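Local structure of nucleoporin nup120 (Schizosaccharomyces pombe, 4GQ2) at residues 18-23 with 99-104; 70-75 with 143-148; 658-663 with 797-802. The protein forms a structural component of the nuclear pore complex, whose nucleoporins can also serve as docking partners for transiently associated transport factors. All coordinates share one frame; numbering follows the deposited sequence.

Contact 1 of 3, residues 18-23 with 99-104; sequences CLEGTL and SKFNVK
Glu20 N gives Lys100 O the shortest hydrogen bond of this contact, 2.7 Å with 159° at the hydrogen. It lies just ahead of a parallel strand pairing, in which Gly21, Thr22 and Leu23 bridge Phe101, Asn102 and Val103. There Asn102 N donates to Gly21 O, Leu23 N to Asn102 O at 2.8 Å, and Lys104 N to Leu23 O, also at 2.8 Å. Gly21 O additionally receives the CA-H of Phe101, 3.3 Å from CA.

Leu19 spreads its two methyls over the opposing backbone, CD2 coming 3.4 Å from Ser99 O and CD1 3.6 Å from Asn102 N. With CG beside its own backbone N (chi1 -55°), Phe101 carries its ring along Glu20 and Gly21, where CD1 is 3.5 Å from Gly21 N. A serine here would lack the ring and is likely to leave the CB of Glu20 and the Gly21 peptide without their apolar neighbour.

Strand 21-26 is an outermost strand of a five-stranded mixed sheet, and strand 101-106 lies between it and strand 83-88. Helix 146-149 packs on the face bearing Leu23 and Val103 through Trp147 and Phe148, whereas Leu14 touches Thr22 and Asn102 on the other.

Contact 2 of 3, residues 70-75 with 143-148; sequences GSQTLR and LSKTWF
Gln72 and Lys145 meet as two extended chains: Gln72 sets CG opposite its backbone N (chi1 -156°), while Lys145 turns CG beside its own (chi1 -72°), and they slide past each other in opposite directions. Gln72 OE1 therefore lies alongside the aliphatic part of the lysine, 3.4 Å from Lys145 CG and 3.6 Å from Lys145 CE. The polar ends are bound by residues beyond the two segments: Gln72 NE2 donates to Asp88 OD2, and Lys145 NZ makes salt bridges to Glu96 and Asp125. The amide of Gln72 is thus tied down on its nitrogen side, which probably limits its rotation next to the lysine chain.

Two residues on, Leu74 faces two apolar groups, one with each methyl. Its CD1 meets Leu143 CD1 tip to tip at 3.7 Å, and its CD2 comes 4.1 Å from Phe148 CZ, the leucine crossing the phenylalanine side chain at a slant. No hydrogen bond spans the segments, and the CA atoms of Gln72 and Lys145 remain 9.0 Å apart, so side chains alone bridge the gap. Phe148 lies in a short, weakly bonded helix, about 146-148: Ser144 OG accepts a weak capping bond from Thr146 N, 3.3 Å long, and Phe148 N bonds to Lys145 O, which also lies in plane at the edge of the Phe148 ring. Ile86 of strand 83-88 touches Leu74, Leu143 and Phe148 together.

Strand 73-79 belongs to the five-stranded mixed sheet, whereas Leu143 comes from the following antiparallel four-stranded sheet, which includes strand 138-143. Apolar packing between successive sheets, with polar chains passing along one side, is consistent with the blade-to-blade contacts of a beta-propeller, the fold assigned to this region.

Contact 3 of 3, residues 658-663 with 797-802; sequences RSFDIY and SSLSAI
Ser797 is the first residue of 797-802 to meet the other segment, and it does so as part of a helix-against-loop packing in the helical portion of the protein: the irregular chain that follows helix 646-658 packs on helix 790-803. Ser797 OG lies 3.7 Å from Tyr663 N and 3.8 Å from Tyr663 CB, a van der Waals approach. The hydroxyl is instead engaged within its own helix, where it hydrogen-bonds to Ala793 O, and it has a weak further bond to Ser780 OG.

Leu799, whose CB points toward the loop, makes the CH-pi contact of this pair. Phe660 holds CG beside its backbone N (chi1 -62°), which brings its ring down with one face on the leucine. Leu799 CB stands 3.8 Å from the centroid of the Phe660 ring, only 12° off its normal, and Leu799 CD1 approaches Phe660 CE1 to 3.6 Å. Phe660 also touches Ile796 and Phe803 of the same helix and Phe689 of helix 672-703, so its ring joins two helices. Arg658 donates to Phe803 O at the end of helix 790-803 and forms a salt bridge with Asp728.

Ser800 follows, one residue on, and touches the loop at three successive residues. Here the backbones are near each other, with the CA atoms of Phe660 and Ser800 5.4 Å apart; the small side chains of Ser797 and Ser800 probably allow this close approach. No hydrogen bond connects the two segments anywhere, and the separations at Ser800 are packing distances: its OG is 4.1 Å from both Phe660 O and Ile662 CD1, while Ser800 CB sits 3.8 Å from Asp661 O.

In the fold
Contacts 1 and 2 are neighbours, their centres about 11 Å apart, and both reach the five-stranded mixed sheet that includes strands 21-26, 73-79, 83-88 and 101-106. Their segments alternate along the chain, 18-23, 70-75, 99-104 and 143-148. They also touch: Phe101 N lies 2.9 Å from Phe148 O, probably hydrogen-bonded, and Phe101 CB packs 3.6 Å from Trp147 O. Helix 146-149 thus joins the strand pairing of contact 1 to the packing between sheets in contact 2. Contact 3 comes later in the chain, among helices, with its centre about 33 Å from that of contact 1 and on the opposite side of the chain's centre. The three therefore sample both the propeller and the helical part of this nucleoporin.

Contact 1 of 3, residues 18-23 with 99-104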
ATOM      1  N   CYS A  18      -9.879  -3.929   8.379  1.00 38.03           N
ATOM      2  CA  CYS A  18      -9.602  -2.714   9.173  1.00 44.95           C
ATOM      3  C   CYS A  18     -10.150  -2.804  10.598  1.00 48.27           C
ATOM      4  O   CYS A  18     -10.723  -1.844  11.117  1.00 48.17           O
ATOM      5  CB  CYS A  18     -10.148  -1.452   8.498  1.00 35.88           C
ATOM      6  SG  CYS A  18      -9.697  -1.270   6.768  1.00 36.57           S
ATOM      7  N   LEU A  19      -9.967  -3.959  11.228  1.00 40.02           N
ATOM      8  CA  LEU A  19     -10.474  -4.169  12.566  1.00 35.34           C
ATOM      9  C   LEU A  19      -9.424  -3.816  13.606  1.00 38.86           C
ATOM     10  O   LEU A  19      -8.227  -3.953  13.360  1.00 41.54           O
ATOM     11  CB  LEU A  19     -10.915  -5.619  12.739  1.00 32.58           C
ATOM     12  CG  LEU A  19     -12.067  -6.151  11.875  1.00 37.32           C
ATOM     13  CD1 LEU A  19     -12.445  -7.558  12.328  1.00 36.56           C
ATOM     14  CD2 LEU A  19     -13.292  -5.239  11.872  1.00 34.56           C
ATOM     15  N   GLU A  20      -9.888  -3.365  14.766  1.00 42.64           N
ATOM     16  CA  GLU A  20      -9.018  -3.046  15.894  1.00 46.91           C
ATOM     17  C   GLU A  20      -8.780  -4.239  16.819  1.00 47.79           C
ATOM     18  O   GLU A  20      -7.758  -4.303  17.504  1.00 50.89           O
ATOM     19  CB  GLU A  20      -9.591  -1.875  16.688  1.00 51.83           C
ATOM     20  CG  GLU A  20      -9.434  -0.526  16.001  1.00 57.62           C
ATOM     21  CD  GLU A  20     -10.101   0.605  16.764  1.00 67.26           C
ATOM     22  OE1 GLU A  20     -10.353   1.664  16.150  1.00 73.61           O
ATOM     23  OE2 GLU A  20     -10.379   0.442  17.973  1.00 62.77           O
ATOM     24  N   GLY A  21      -9.724  -5.179  16.843  1.00 50.62           N
ATOM     25  CA  GLY A  21      -9.569  -6.384  17.652  1.00 43.33           C
ATOM     26  C   GLY A  21     -10.701  -7.393  17.562  1.00 46.15           C
ATOM     27  O   GLY A  21     -11.564  -7.318  16.684  1.00 41.35           O
ATOM     28  N   THR A  22     -10.678  -8.341  18.492  1.00 45.88           N
ATOM     29  CA  THR A  22     -11.590  -9.472  18.504  1.00 43.20           C
ATOM     30  C   THR A  22     -12.207  -9.581  19.894  1.00 44.43           C
ATOM     31  O   THR A  22     -11.487  -9.571  20.896  1.00 40.54           O
ATOM     32  CB  THR A  22     -10.822 -10.777  18.204  1.00 40.66           C
ATOM     33  OG1 THR A  22     -10.115 -10.650  16.961  1.00 45.85           O
ATOM     34  CG2 THR A  22     -11.767 -11.962  18.141  1.00 35.27           C
ATOM     35  N   LEU A  23     -13.533  -9.672  19.960  1.00 44.62           N
ATOM     36  CA  LEU A  23     -14.176 -10.046  21.218  1.00 44.18           C
ATOM     37  C   LEU A  23     -14.121 -11.559  21.329  1.00 42.55           C
ATOM     38  O   LEU A  23     -14.715 -12.271  20.517  1.00 49.17           O
ATOM     39  CB  LEU A  23     -15.620  -9.537  21.307  1.00 37.70           C
ATOM     40  CG  LEU A  23     -16.454  -9.983  22.523  1.00 40.45           C
ATOM     41  CD1 LEU A  23     -15.868  -9.552  23.868  1.00 35.28           C
ATOM     42  CD2 LEU A  23     -17.877  -9.479  22.392  1.00 38.20           C
ATOM     43  N   SER A  99     -18.257  -1.248  12.283  1.00 42.04           N
ATOM     44  CA  SER A  99     -17.800  -2.522  12.823  1.00 41.53           C
ATOM     45  C   SER A  99     -16.278  -2.526  12.874  1.00 40.26           C
ATOM     46  O   SER A  99     -15.616  -2.693  11.855  1.00 47.13           O
ATOM     47  CB  SER A  99     -18.305  -3.681  11.966  1.00 41.54           C
ATOM     48  OG  SER A  99     -19.717  -3.687  11.898  1.00 41.10           O
ATOM     49  N   LYS A 100     -15.725  -2.320  14.062  1.00 44.59           N
ATOM     50  CA  LYS A 100     -14.277  -2.264  14.240  1.00 44.55           C
ATOM     51  C   LYS A 100     -13.766  -3.524  14.915  1.00 42.03           C
ATOM     52  O   LYS A 100     -12.573  -3.647  15.213  1.00 34.93           O
ATOM     53  CB  LYS A 100     -13.893  -1.039  15.072  1.00 52.23           C
ATOM     54  CG  LYS A 100     -14.078   0.303  14.377  1.00 56.27           C
ATOM     55  CD  LYS A 100     -14.091   1.423  15.408  1.00 62.26           C
ATOM     56  CE  LYS A 100     -13.811   2.783  14.789  1.00 72.30           C
ATOM     57  NZ  LYS A 100     -13.897   3.876  15.803  1.00 71.83           N
ATOM     58  N   PHE A 101     -14.676  -4.463  15.163  1.00 41.99           N
ATOM     59  CA  PHE A 101     -14.333  -5.694  15.870  1.00 43.36           C
ATOM     60  C   PHE A 101     -15.056  -6.879  15.265  1.00 43.91           C
ATOM     61  O   PHE A 101     -16.175  -6.738  14.754  1.00 42.27           O
ATOM     62  CB  PHE A 101     -14.674  -5.584  17.369  1.00 43.88           C
ATOM     63  CG  PHE A 101     -14.051  -4.394  18.043  1.00 44.91           C
ATOM     64  CD1 PHE A 101     -12.743  -4.455  18.525  1.00 48.00           C
ATOM     65  CD2 PHE A 101     -14.755  -3.195  18.160  1.00 44.82           C
ATOM     66  CE1 PHE A 101     -12.155  -3.348  19.125  1.00 43.32           C
ATOM     67  CE2 PHE A 101     -14.170  -2.084  18.753  1.00 45.70           C
ATOM     68  CZ  PHE A 101     -12.870  -2.165  19.237  1.00 49.87           C
ATOM     69  N   ASN A 102     -14.404  -8.039  15.317  1.00 40.41           N
ATOM     70  CA  ASN A 102     -15.070  -9.308  15.050  1.00 42.18           C
ATOM     71  C   ASN A 102     -15.257 -10.060  16.367  1.00 42.12           C
ATOM     72  O   ASN A 102     -14.783  -9.620  17.417  1.00 50.13           O
ATOM     73  CB  ASN A 102     -14.285 -10.147  14.029  1.00 43.12           C
ATOM     74  CG  ASN A 102     -13.010 -10.735  14.602  1.00 39.32           C
ATOM     75  OD1 ASN A 102     -12.273 -10.072  15.322  1.00 42.42           O
ATOM     76  ND2 ASN A 102     -12.752 -11.990  14.286  1.00 42.63           N
ATOM     77  N   VAL A 103     -15.964 -11.180  16.321  1.00 43.31           N
ATOM     78  CA  VAL A 103     -16.109 -12.004  17.513  1.00 45.42           C
ATOM     79  C   VAL A 103     -15.608 -13.415  17.275  1.00 41.25           C
ATOM     80  O   VAL A 103     -15.774 -13.967  16.188  1.00 42.36           O
ATOM     81  CB  VAL A 103     -17.532 -11.932  18.164  1.00 48.46           C
ATOM     82  CG1 VAL A 103     -18.559 -11.291  17.246  1.00 41.95           C
ATOM     83  CG2 VAL A 103     -18.010 -13.289  18.675  1.00 41.36           C
ATOM     84  N   LYS A 104     -14.942 -13.962  18.286  1.00 44.03           N
ATOM     85  CA  LYS A 104     -14.463 -15.334  18.265  1.00 43.45           C
ATOM     86  C   LYS A 104     -15.037 -16.070  19.475  1.00 47.47           C
ATOM     87  O   LYS A 104     -14.792 -15.684  20.625  1.00 35.60           O
ATOM     88  CB  LYS A 104     -12.935 -15.375  18.269  1.00 38.10           C
ATOM     89  CG  LYS A 104     -12.341 -16.764  18.461  1.00 42.70           C
ATOM     90  CD  LYS A 104     -10.822 -16.749  18.426  1.00 37.94           C
ATOM     91  CE  LYS A 104     -10.295 -16.246  17.091  1.00 38.76           C
ATOM     92  NZ  LYS A 104      -8.837 -16.490  16.952  1.00 41.03           N
TER

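Contact 2 of 3, residues 70-75 with 143-148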
ATOM      1  N   GLY A  70     -30.404  -0.625   8.763  1.00113.66           N
ATOM      2  CA  GLY A  70     -30.779  -1.625   7.763  1.00102.43           C
ATOM      3  C   GLY A  70     -30.202  -2.986   8.112  1.00 91.39           C
ATOM      4  O   GLY A  70     -29.849  -3.242   9.269  1.00 78.62           O
ATOM      5  N   SER A  71     -30.094  -3.853   7.109  1.00 80.49           N
ATOM      6  CA  SER A  71     -29.649  -5.237   7.306  1.00 86.96           C
ATOM      7  C   SER A  71     -28.196  -5.369   7.756  1.00 82.06           C
ATOM      8  O   SER A  71     -27.308  -4.685   7.242  1.00 89.88           O
ATOM      9  CB  SER A  71     -29.837  -6.043   6.022  1.00 82.68           C
ATOM     10  OG  SER A  71     -31.121  -5.834   5.465  1.00 93.04           O
ATOM     11  N   GLN A  72     -27.961  -6.252   8.720  1.00 71.88           N
ATOM     12  CA  GLN A  72     -26.604  -6.679   9.028  1.00 80.46           C
ATOM     13  C   GLN A  72     -26.323  -7.978   8.279  1.00 66.95           C
ATOM     14  O   GLN A  72     -27.172  -8.870   8.229  1.00 54.13           O
ATOM     15  CB  GLN A  72     -26.382  -6.843  10.535  1.00 84.66           C
ATOM     16  CG  GLN A  72     -24.915  -6.717  10.935  1.00 90.06           C
ATOM     17  CD  GLN A  72     -24.705  -6.363  12.399  1.00 85.64           C
ATOM     18  OE1 GLN A  72     -25.523  -6.691  13.260  1.00 88.79           O
ATOM     19  NE2 GLN A  72     -23.592  -5.690  12.687  1.00 66.13           N
ATOM     20  N   THR A  73     -25.140  -8.056   7.673  1.00 53.10           N
ATOM     21  CA  THR A  73     -24.734  -9.224   6.902  1.00 48.63           C
ATOM     22  C   THR A  73     -23.477  -9.803   7.540  1.00 44.59           C
ATOM     23  O   THR A  73     -22.428  -9.163   7.574  1.00 47.18           O
ATOM     24  CB  THR A  73     -24.511  -8.876   5.414  1.00 49.60           C
ATOM     25  OG1 THR A  73     -25.674  -8.221   4.892  1.00 61.23           O
ATOM     26  CG2 THR A  73     -24.254 -10.124   4.602  1.00 42.42           C
ATOM     27  N   LEU A  74     -23.607 -11.015   8.065  1.00 44.58           N
ATOM     28  CA  LEU A  74     -22.580 -11.602   8.910  1.00 40.65           C
ATOM     29  C   LEU A  74     -21.977 -12.857   8.312  1.00 43.63           C
ATOM     30  O   LEU A  74     -22.690 -13.742   7.845  1.00 39.65           O
ATOM     31  CB  LEU A  74     -23.150 -11.904  10.298  1.00 40.78           C
ATOM     32  CG  LEU A  74     -23.742 -10.715  11.068  1.00 45.24           C
ATOM     33  CD1 LEU A  74     -24.371 -11.199  12.368  1.00 41.36           C
ATOM     34  CD2 LEU A  74     -22.689  -9.637  11.333  1.00 40.83           C
ATOM     35  N   ARG A  75     -20.655 -12.933   8.345  1.00 37.74           N
ATOM     36  CA  ARG A  75     -19.965 -14.094   7.838  1.00 40.13           C
ATOM     37  C   ARG A  75     -19.395 -14.920   8.982  1.00 38.68           C
ATOM     38  O   ARG A  75     -18.562 -14.443   9.758  1.00 41.59           O
ATOM     39  CB  ARG A  75     -18.881 -13.673   6.840  1.00 43.07           C
ATOM     40  CG  ARG A  75     -17.742 -14.660   6.656  1.00 35.22           C
ATOM     41  CD  ARG A  75     -18.152 -15.924   5.920  1.00 34.19           C
ATOM     42  NE  ARG A  75     -17.089 -16.914   6.070  1.00 37.13           N
ATOM     43  CZ  ARG A  75     -16.198 -17.212   5.132  1.00 36.06           C
ATOM     44  NH1 ARG A  75     -16.252 -16.625   3.940  1.00 31.34           N
ATOM     45  NH2 ARG A  75     -15.249 -18.105   5.391  1.00 33.88           N
ATOM     46  N   LEU A 143     -26.709 -12.478  19.726  1.00 57.79           N
ATOM     47  CA  LEU A 143     -25.698 -11.532  19.270  1.00 57.51           C
ATOM     48  C   LEU A 143     -26.075 -10.111  19.623  1.00 51.22           C
ATOM     49  O   LEU A 143     -27.199  -9.672  19.368  1.00 71.17           O
ATOM     50  CB  LEU A 143     -25.509 -11.623  17.755  1.00 58.40           C
ATOM     51  CG  LEU A 143     -24.832 -12.858  17.158  1.00 66.98           C
ATOM     52  CD1 LEU A 143     -24.967 -12.832  15.642  1.00 61.44           C
ATOM     53  CD2 LEU A 143     -23.371 -12.942  17.576  1.00 65.31           C
ATOM     54  N   SER A 144     -25.130  -9.391  20.206  1.00 51.68           N
ATOM     55  CA  SER A 144     -25.273  -7.955  20.371  1.00 50.90           C
ATOM     56  C   SER A 144     -24.473  -7.238  19.280  1.00 50.43           C
ATOM     57  O   SER A 144     -23.302  -7.570  19.028  1.00 48.69           O
ATOM     58  CB  SER A 144     -24.805  -7.531  21.761  1.00 48.10           C
ATOM     59  OG  SER A 144     -24.905  -6.128  21.920  1.00 67.18           O
ATOM     60  N   LYS A 145     -25.115  -6.272  18.628  1.00 52.39           N
ATOM     61  CA  LYS A 145     -24.441  -5.404  17.656  1.00 58.66           C
ATOM     62  C   LYS A 145     -23.251  -4.670  18.280  1.00 58.73           C
ATOM     63  O   LYS A 145     -22.260  -4.393  17.604  1.00 59.52           O
ATOM     64  CB  LYS A 145     -25.423  -4.402  17.046  1.00 59.09           C
ATOM     65  CG  LYS A 145     -26.410  -5.030  16.076  1.00 84.93           C
ATOM     66  CD  LYS A 145     -27.307  -3.991  15.424  1.00 84.57           C
ATOM     67  CE  LYS A 145     -28.266  -4.653  14.447  1.00 98.04           C
ATOM     68  NZ  LYS A 145     -29.083  -3.657  13.701  1.00112.52           N
ATOM     69  N   THR A 146     -23.362  -4.374  19.573  1.00 51.01           N
ATOM     70  CA  THR A 146     -22.303  -3.736  20.358  1.00 52.53           C
ATOM     71  C   THR A 146     -20.961  -4.455  20.249  1.00 48.57           C
ATOM     72  O   THR A 146     -19.906  -3.815  20.272  1.00 55.43           O
ATOM     73  CB  THR A 146     -22.714  -3.661  21.848  1.00 59.97           C
ATOM     74  OG1 THR A 146     -23.814  -2.759  21.988  1.00 62.73           O
ATOM     75  CG2 THR A 146     -21.570  -3.172  22.725  1.00 68.37           C
ATOM     76  N   TRP A 147     -21.007  -5.783  20.135  1.00 50.90           N
ATOM     77  CA  TRP A 147     -19.800  -6.608  20.131  1.00 49.44           C
ATOM     78  C   TRP A 147     -18.908  -6.269  18.979  1.00 45.34           C
ATOM     79  O   TRP A 147     -17.685  -6.401  19.063  1.00 39.60           O
ATOM     80  CB  TRP A 147     -20.153  -8.086  20.041  1.00 49.58           C
ATOM     81  CG  TRP A 147     -20.935  -8.643  21.199  1.00 54.52           C
ATOM     82  CD1 TRP A 147     -21.287  -8.006  22.389  1.00 50.80           C
ATOM     83  CD2 TRP A 147     -21.447 -10.007  21.332  1.00 51.09           C
ATOM     84  NE1 TRP A 147     -21.988  -8.851  23.204  1.00 48.69           N
ATOM     85  CE2 TRP A 147     -22.119 -10.066  22.634  1.00 52.14           C
ATOM     86  CE3 TRP A 147     -21.431 -11.140  20.527  1.00 49.76           C
ATOM     87  CZ2 TRP A 147     -22.738 -11.222  23.090  1.00 53.34           C
ATOM     88  CZ3 TRP A 147     -22.058 -12.300  20.996  1.00 53.96           C
ATOM     89  CH2 TRP A 147     -22.693 -12.339  22.248  1.00 55.71           C
ATOM     90  N   PHE A 148     -19.526  -5.849  17.883  1.00 30.67           N
ATOM     91  CA  PHE A 148     -18.799  -5.506  16.686  1.00 43.06           C
ATOM     92  C   PHE A 148     -18.285  -4.073  16.730  1.00 47.59           C
ATOM     93  O   PHE A 148     -17.378  -3.719  15.980  1.00 48.89           O
ATOM     94  CB  PHE A 148     -19.694  -5.720  15.461  1.00 50.05           C
ATOM     95  CG  PHE A 148     -20.152  -7.138  15.296  1.00 46.58           C
ATOM     96  CD1 PHE A 148     -19.363  -8.061  14.616  1.00 45.29           C
ATOM     97  CD2 PHE A 148     -21.364  -7.560  15.832  1.00 49.32           C
ATOM     98  CE1 PHE A 148     -19.778  -9.375  14.467  1.00 43.91           C
ATOM     99  CE2 PHE A 148     -21.779  -8.874  15.689  1.00 52.77           C
ATOM    100  CZ  PHE A 148     -20.984  -9.781  15.007  1.00 44.39           C
TER

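Contact 3 of 3, residues 658-663 with 797-802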
ATOM      1  N   ARG A 658     -11.736   4.383 -21.128  1.00 57.21           N
ATOM      2  CA  ARG A 658     -11.824   5.318 -20.006  1.00 56.40           C
ATOM      3  C   ARG A 658     -13.241   5.830 -19.764  1.00 60.17           C
ATOM      4  O   ARG A 658     -13.472   6.610 -18.835  1.00 72.63           O
ATOM      5  CB  ARG A 658     -10.867   6.498 -20.214  1.00 51.88           C
ATOM      6  CG  ARG A 658     -11.188   7.368 -21.419  1.00 56.54           C
ATOM      7  CD  ARG A 658     -10.032   8.292 -21.754  1.00 55.63           C
ATOM      8  NE  ARG A 658      -9.814   9.262 -20.692  1.00 62.92           N
ATOM      9  CZ  ARG A 658      -8.777  10.087 -20.624  1.00 69.01           C
ATOM     10  NH1 ARG A 658      -7.843  10.071 -21.573  1.00 81.69           N
ATOM     11  NH2 ARG A 658      -8.676  10.928 -19.600  1.00 50.92           N
ATOM     12  N   SER A 659     -14.180   5.396 -20.603  1.00 58.67           N
ATOM     13  CA  SER A 659     -15.578   5.819 -20.495  1.00 60.62           C
ATOM     14  C   SER A 659     -16.277   5.101 -19.359  1.00 52.98           C
ATOM     15  O   SER A 659     -16.331   3.874 -19.341  1.00 59.37           O
ATOM     16  CB  SER A 659     -16.326   5.544 -21.799  1.00 70.95           C
ATOM     17  OG  SER A 659     -15.936   6.454 -22.810  1.00 73.52           O
ATOM     18  N   PHE A 660     -16.804   5.872 -18.411  1.00 68.84           N
ATOM     19  CA  PHE A 660     -17.543   5.313 -17.276  1.00 67.09           C
ATOM     20  C   PHE A 660     -18.752   6.154 -16.895  1.00 74.53           C
ATOM     21  O   PHE A 660     -18.682   7.390 -16.873  1.00 69.91           O
ATOM     22  CB  PHE A 660     -16.628   5.152 -16.058  1.00 52.11           C
ATOM     23  CG  PHE A 660     -15.495   4.201 -16.285  1.00 52.54           C
ATOM     24  CD1 PHE A 660     -15.709   2.828 -16.257  1.00 50.84           C
ATOM     25  CD2 PHE A 660     -14.214   4.677 -16.551  1.00 48.20           C
ATOM     26  CE1 PHE A 660     -14.663   1.944 -16.484  1.00 64.98           C
ATOM     27  CE2 PHE A 660     -13.165   3.802 -16.772  1.00 51.59           C
ATOM     28  CZ  PHE A 660     -13.389   2.432 -16.739  1.00 64.27           C
ATOM     29  N   ASP A 661     -19.857   5.473 -16.592  1.00 64.83           N
ATOM     30  CA  ASP A 661     -21.024   6.117 -15.994  1.00 74.68           C
ATOM     31  C   ASP A 661     -20.691   6.745 -14.643  1.00 70.23           C
ATOM     32  O   ASP A 661     -19.658   6.447 -14.033  1.00 60.93           O
ATOM     33  CB  ASP A 661     -22.170   5.115 -15.820  1.00 79.74           C
ATOM     34  CG  ASP A 661     -23.321   5.370 -16.774  1.00 93.07           C
ATOM     35  OD1 ASP A 661     -23.313   6.409 -17.465  1.00112.97           O
ATOM     36  OD2 ASP A 661     -24.245   4.532 -16.824  1.00 93.57           O
ATOM     37  N   ILE A 662     -21.565   7.627 -14.184  1.00 64.88           N
ATOM     38  CA  ILE A 662     -21.423   8.169 -12.845  1.00 82.74           C
ATOM     39  C   ILE A 662     -22.689   7.874 -12.051  1.00 74.61           C
ATOM     40  O   ILE A 662     -23.802   8.147 -12.503  1.00 79.05           O
ATOM     41  CB  ILE A 662     -21.039   9.676 -12.842  1.00 87.75           C
ATOM     42  CG1 ILE A 662     -20.525  10.095 -11.453  1.00 96.02           C
ATOM     43  CG2 ILE A 662     -22.194  10.552 -13.314  1.00 91.70           C
ATOM     44  CD1 ILE A 662     -19.762  11.404 -11.426  1.00 91.69           C
ATOM     45  N   TYR A 663     -22.505   7.269 -10.883  1.00 68.21           N
ATOM     46  CA  TYR A 663     -23.613   7.019  -9.986  1.00 63.04           C
ATOM     47  C   TYR A 663     -23.720   8.152  -8.989  1.00 66.13           C
ATOM     48  O   TYR A 663     -22.851   9.029  -8.935  1.00 64.25           O
ATOM     49  CB  TYR A 663     -23.466   5.662  -9.299  1.00 54.68           C
ATOM     50  CG  TYR A 663     -23.772   4.522 -10.237  1.00 65.32           C
ATOM     51  CD1 TYR A 663     -25.073   4.043 -10.381  1.00 72.10           C
ATOM     52  CD2 TYR A 663     -22.770   3.941 -11.009  1.00 64.17           C
ATOM     53  CE1 TYR A 663     -25.362   3.005 -11.253  1.00 74.17           C
ATOM     54  CE2 TYR A 663     -23.049   2.902 -11.882  1.00 63.06           C
ATOM     55  CZ  TYR A 663     -24.344   2.438 -12.000  1.00 72.54           C
ATOM     56  OH  TYR A 663     -24.622   1.409 -12.866  1.00 75.88           O
ATOM     57  N   SER A 797     -17.825   5.035  -9.960  1.00 45.64           N
ATOM     58  CA  SER A 797     -17.681   6.458  -9.639  1.00 52.36           C
ATOM     59  C   SER A 797     -16.217   6.859  -9.491  1.00 48.99           C
ATOM     60  O   SER A 797     -15.798   7.888 -10.032  1.00 44.89           O
ATOM     61  CB  SER A 797     -18.454   6.813  -8.368  1.00 58.70           C
ATOM     62  OG  SER A 797     -19.811   6.425  -8.488  1.00 73.48           O
ATOM     63  N   SER A 798     -15.452   6.040  -8.758  1.00 45.33           N
ATOM     64  CA  SER A 798     -14.011   6.256  -8.563  1.00 37.34           C
ATOM     65  C   SER A 798     -13.280   6.302  -9.891  1.00 37.48           C
ATOM     66  O   SER A 798     -12.463   7.191 -10.115  1.00 43.02           O
ATOM     67  CB  SER A 798     -13.408   5.161  -7.685  1.00 36.24           C
ATOM     68  OG  SER A 798     -14.060   5.100  -6.430  1.00 39.29           O
ATOM     69  N   LEU A 799     -13.583   5.344 -10.767  1.00 40.24           N
ATOM     70  CA  LEU A 799     -13.006   5.320 -12.113  1.00 49.00           C
ATOM     71  C   LEU A 799     -13.374   6.571 -12.904  1.00 48.51           C
ATOM     72  O   LEU A 799     -12.530   7.142 -13.589  1.00 58.99           O
ATOM     73  CB  LEU A 799     -13.428   4.057 -12.883  1.00 42.84           C
ATOM     74  CG  LEU A 799     -12.905   2.731 -12.328  1.00 45.91           C
ATOM     75  CD1 LEU A 799     -13.407   1.568 -13.165  1.00 43.69           C
ATOM     76  CD2 LEU A 799     -11.383   2.717 -12.245  1.00 36.70           C
ATOM     77  N   SER A 800     -14.631   6.994 -12.792  1.00 48.11           N
ATOM     78  CA  SER A 800     -15.095   8.219 -13.438  1.00 44.25           C
ATOM     79  C   SER A 800     -14.282   9.421 -12.970  1.00 39.25           C
ATOM     80  O   SER A 800     -13.811  10.208 -13.790  1.00 37.59           O
ATOM     81  CB  SER A 800     -16.587   8.444 -13.174  1.00 49.93           C
ATOM     82  OG  SER A 800     -17.051   9.597 -13.851  1.00 66.48           O
ATOM     83  N   ALA A 801     -14.090   9.539 -11.657  1.00 36.00           N
ATOM     84  CA  ALA A 801     -13.284  10.625 -11.089  1.00 40.25           C
ATOM     85  C   ALA A 801     -11.845  10.631 -11.601  1.00 45.51           C
ATOM     86  O   ALA A 801     -11.181  11.675 -11.601  1.00 52.28           O
ATOM     87  CB  ALA A 801     -13.300  10.564  -9.570  1.00 34.74           C
ATOM     88  N   ILE A 802     -11.367   9.469 -12.034  1.00 39.10           N
ATOM     89  CA  ILE A 802      -9.996   9.341 -12.516  1.00 40.93           C
ATOM     90  C   ILE A 802      -9.890   9.826 -13.951  1.00 40.60           C
ATOM     91  O   ILE A 802      -8.938  10.519 -14.303  1.00 41.91           O
ATOM     92  CB  ILE A 802      -9.475   7.882 -12.416  1.00 40.62           C
ATOM     93  CG1 ILE A 802      -9.385   7.440 -10.952  1.00 38.77           C
ATOM     94  CG2 ILE A 802      -8.117   7.742 -13.097  1.00 36.63           C
ATOM     95  CD1 ILE A 802      -9.323   5.935 -10.756  1.00 38.54           C
TER